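Local coordinates for protein HP0958 (Helicobacter pylori, PDB 3NA7) that probably acts in flagellar biogenesis as an export chaperone and post-transcriptional regulator, joining a long coiled-coil hairpin to a zinc-ribbon domain, at residues A[55-59]-A[116-120]. Sequence-based numbering, arbitrary orientation.
Sequences KLALK and LQNEI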
ATOM      1  N   LYS A  55      -4.165  -1.939 -25.361  1.00 45.87           N
ATOM      2  CA  LYS A  55      -4.096  -1.467 -26.743  1.00 45.81           C
ATOM      3  C   LYS A  55      -3.503  -2.546 -27.681  1.00 48.57           C
ATOM      4  O   LYS A  55      -3.923  -2.689 -28.831  1.00 48.98           O
ATOM      5  CB  LYS A  55      -3.315  -0.160 -26.855  1.00 44.28           C
ATOM      6  CG  LYS A  55      -3.968   1.068 -26.259  1.00 40.32           C
ATOM      7  CD  LYS A  55      -2.881   2.178 -25.999  1.00 43.28           C
ATOM      8  CE  LYS A  55      -2.258   2.680 -27.325  1.00 41.10           C
ATOM      9  NZ  LYS A  55      -1.084   3.557 -27.130  1.00 46.38           N
ATOM     10  N   LEU A  56      -2.555  -3.320 -27.181  1.00 50.63           N
ATOM     11  CA  LEU A  56      -1.988  -4.406 -27.963  1.00 53.43           C
ATOM     12  C   LEU A  56      -3.009  -5.492 -28.315  1.00 54.52           C
ATOM     13  O   LEU A  56      -3.079  -5.933 -29.468  1.00 55.29           O
ATOM     14  CB  LEU A  56      -0.765  -5.006 -27.266  1.00 56.85           C
ATOM     15  CG  LEU A  56       0.588  -4.351 -27.562  1.00 61.87           C
ATOM     16  CD1 LEU A  56       1.629  -4.619 -26.453  1.00 64.28           C
ATOM     17  CD2 LEU A  56       1.117  -4.836 -28.934  1.00 66.49           C
ATOM     18  N   ALA A  57      -3.798  -5.906 -27.329  1.00 54.00           N
ATOM     19  CA  ALA A  57      -4.846  -6.909 -27.537  1.00 54.29           C
ATOM     20  C   ALA A  57      -5.855  -6.398 -28.540  1.00 51.41           C
ATOM     21  O   ALA A  57      -6.292  -7.132 -29.429  1.00 54.00           O
ATOM     22  CB  ALA A  57      -5.533  -7.279 -26.201  1.00 54.36           C
ATOM     23  N   LEU A  58      -6.212  -5.124 -28.418  1.00 49.85           N
ATOM     24  CA  LEU A  58      -7.169  -4.524 -29.333  1.00 47.16           C
ATOM     25  C   LEU A  58      -6.631  -4.421 -30.753  1.00 48.24           C
ATOM     26  O   LEU A  58      -7.370  -4.583 -31.723  1.00 49.04           O
ATOM     27  CB  LEU A  58      -7.602  -3.160 -28.839  1.00 44.27           C
ATOM     28  CG  LEU A  58      -8.493  -3.085 -27.610  1.00 45.69           C
ATOM     29  CD1 LEU A  58      -8.523  -1.636 -27.139  1.00 44.95           C
ATOM     30  CD2 LEU A  58      -9.915  -3.576 -27.909  1.00 44.83           C
ATOM     31  N   LYS A  59      -5.343  -4.138 -30.877  1.00 49.42           N
ATOM     32  CA  LYS A  59      -4.724  -4.000 -32.179  1.00 51.58           C
ATOM     33  C   LYS A  59      -4.664  -5.346 -32.890  1.00 53.89           C
ATOM     34  O   LYS A  59      -4.725  -5.391 -34.119  1.00 51.29           O
ATOM     35  CB  LYS A  59      -3.324  -3.385 -32.061  1.00 53.06           C
ATOM     36  CG  LYS A  59      -3.346  -1.866 -31.875  1.00 53.03           C
ATOM     37  CD  LYS A  59      -1.966  -1.335 -31.501  1.00 58.76           C
ATOM     38  CE  LYS A  59      -2.045   0.133 -31.120  1.00 52.98           C
ATOM     39  NZ  LYS A  59      -0.691   0.708 -31.154  1.00 59.14           N
ATOM     40  N   LEU A 116     -13.022  -0.490 -32.614  1.00 47.20           N
ATOM     41  CA  LEU A 116     -11.819  -0.889 -31.909  1.00 48.39           C
ATOM     42  C   LEU A 116     -10.800   0.256 -31.943  1.00 49.90           C
ATOM     43  O   LEU A 116     -10.227   0.611 -30.916  1.00 49.81           O
ATOM     44  CB  LEU A 116     -11.221  -2.172 -32.510  1.00 46.51           C
ATOM     45  CG  LEU A 116     -12.017  -3.479 -32.389  1.00 49.47           C
ATOM     46  CD1 LEU A 116     -11.626  -4.505 -33.458  1.00 44.01           C
ATOM     47  CD2 LEU A 116     -11.933  -4.071 -30.977  1.00 50.28           C
ATOM     48  N   GLN A 117     -10.587   0.824 -33.131  1.00 50.90           N
ATOM     49  CA  GLN A 117      -9.705   1.965 -33.295  1.00 52.33           C
ATOM     50  C   GLN A 117     -10.106   3.132 -32.394  1.00 52.69           C
ATOM     51  O   GLN A 117      -9.232   3.776 -31.817  1.00 53.74           O
ATOM     52  CB  GLN A 117      -9.590   2.377 -34.763  1.00 52.62           C
ATOM     53  CG  GLN A 117      -8.436   1.649 -35.415  1.00 61.86           C
ATOM     54  CD  GLN A 117      -8.524   1.555 -36.912  1.00 67.59           C
ATOM     55  OE1 GLN A 117      -9.395   2.157 -37.537  1.00 72.47           O
ATOM     56  NE2 GLN A 117      -7.597   0.801 -37.508  1.00 72.15           N
ATOM     57  N   ASN A 118     -11.408   3.378 -32.245  1.00 51.85           N
ATOM     58  CA  ASN A 118     -11.884   4.388 -31.296  1.00 53.09           C
ATOM     59  C   ASN A 118     -11.513   4.083 -29.850  1.00 51.84           C
ATOM     60  O   ASN A 118     -11.146   4.987 -29.116  1.00 50.94           O
ATOM     61  CB  ASN A 118     -13.391   4.667 -31.417  1.00 54.06           C
ATOM     62  CG  ASN A 118     -13.738   5.507 -32.649  1.00 61.41           C
ATOM     63  OD1 ASN A 118     -12.860   6.122 -33.258  1.00 64.55           O
ATOM     64  ND2 ASN A 118     -15.029   5.538 -33.022  1.00 59.74           N
ATOM     65  N   GLU A 119     -11.602   2.816 -29.446  1.00 51.39           N
ATOM     66  CA  GLU A 119     -11.265   2.418 -28.079  1.00 51.87           C
ATOM     67  C   GLU A 119      -9.751   2.597 -27.871  1.00 49.48           C
ATOM     68  O   GLU A 119      -9.328   3.115 -26.845  1.00 49.70           O
ATOM     69  CB  GLU A 119     -11.691   0.969 -27.835  1.00 53.77           C
ATOM     70  CG  GLU A 119     -11.839   0.545 -26.386  1.00 59.53           C
ATOM     71  CD  GLU A 119     -12.466  -0.851 -26.228  1.00 68.27           C
ATOM     72  OE1 GLU A 119     -12.283  -1.460 -25.145  1.00 72.22           O
ATOM     73  OE2 GLU A 119     -13.141  -1.344 -27.173  1.00 70.91           O
ATOM     74  N   ILE A 120      -8.960   2.190 -28.864  1.00 46.57           N
ATOM     75  CA  ILE A 120      -7.519   2.350 -28.838  1.00 45.52           C
ATOM     76  C   ILE A 120      -7.155   3.824 -28.593  1.00 47.45           C
ATOM     77  O   ILE A 120      -6.393   4.137 -27.667  1.00 48.37           O
ATOM     78  CB  ILE A 120      -6.886   1.850 -30.140  1.00 46.02           C
ATOM     79  CG1 ILE A 120      -6.897   0.328 -30.200  1.00 40.16           C
ATOM     80  CG2 ILE A 120      -5.423   2.371 -30.318  1.00 45.46           C
ATOM     81  CD1 ILE A 120      -6.717  -0.219 -31.630  1.00 38.66           C
TER
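Leu58 of helix 24-85 and Ile120 of helix 91-171 carry this contact, with Leu116 completing its tightly packed part. CB of Leu58 lies 3.8 Å from CG1 of Ile120, and the two side chains lie alongside each other, pointing opposite ways. Ile120 has CG1 anti to its own carbonyl carbon (chi1 -74°), which sets that carbon against Leu58. Farther out on the leucine, the CD2 methyl of Leu58 meets CD2 of Leu116 at 3.7 Å, the two leucines set aslant to each other.

The packing thins at the solvent-side margins, formed by Glu119 and Lys59. Glu119 runs at about a right angle to Leu58; its CG stands 4.0 Å from Leu58 CD1, and its carboxylate, OE2 included, lies beside the leucine methyls without a polar bond. The extended chi2 of Ile120 (161°) carries CD1 to 3.8 Å from Lys59 CG. The aliphatic chain of Lys59 crosses the isoleucine and places CE 4.1 Å from Ile120 CG2. Lys55 is buried yet only skirts Ile120; its bent chain takes NZ to a salt bridge with Glu52 and a hydrogen bond with Gln127.

The axes of segments 55-59 and 116-120 run nearly antiparallel (165°), as expected for a coiled-coil hairpin. Their closest approach is 9.7 Å. Leu116 also packs on Gln61, Val62 and Asn65, and Leu58 on Lys123, extending the side-chain packing between helix 24-85 and helix 91-171.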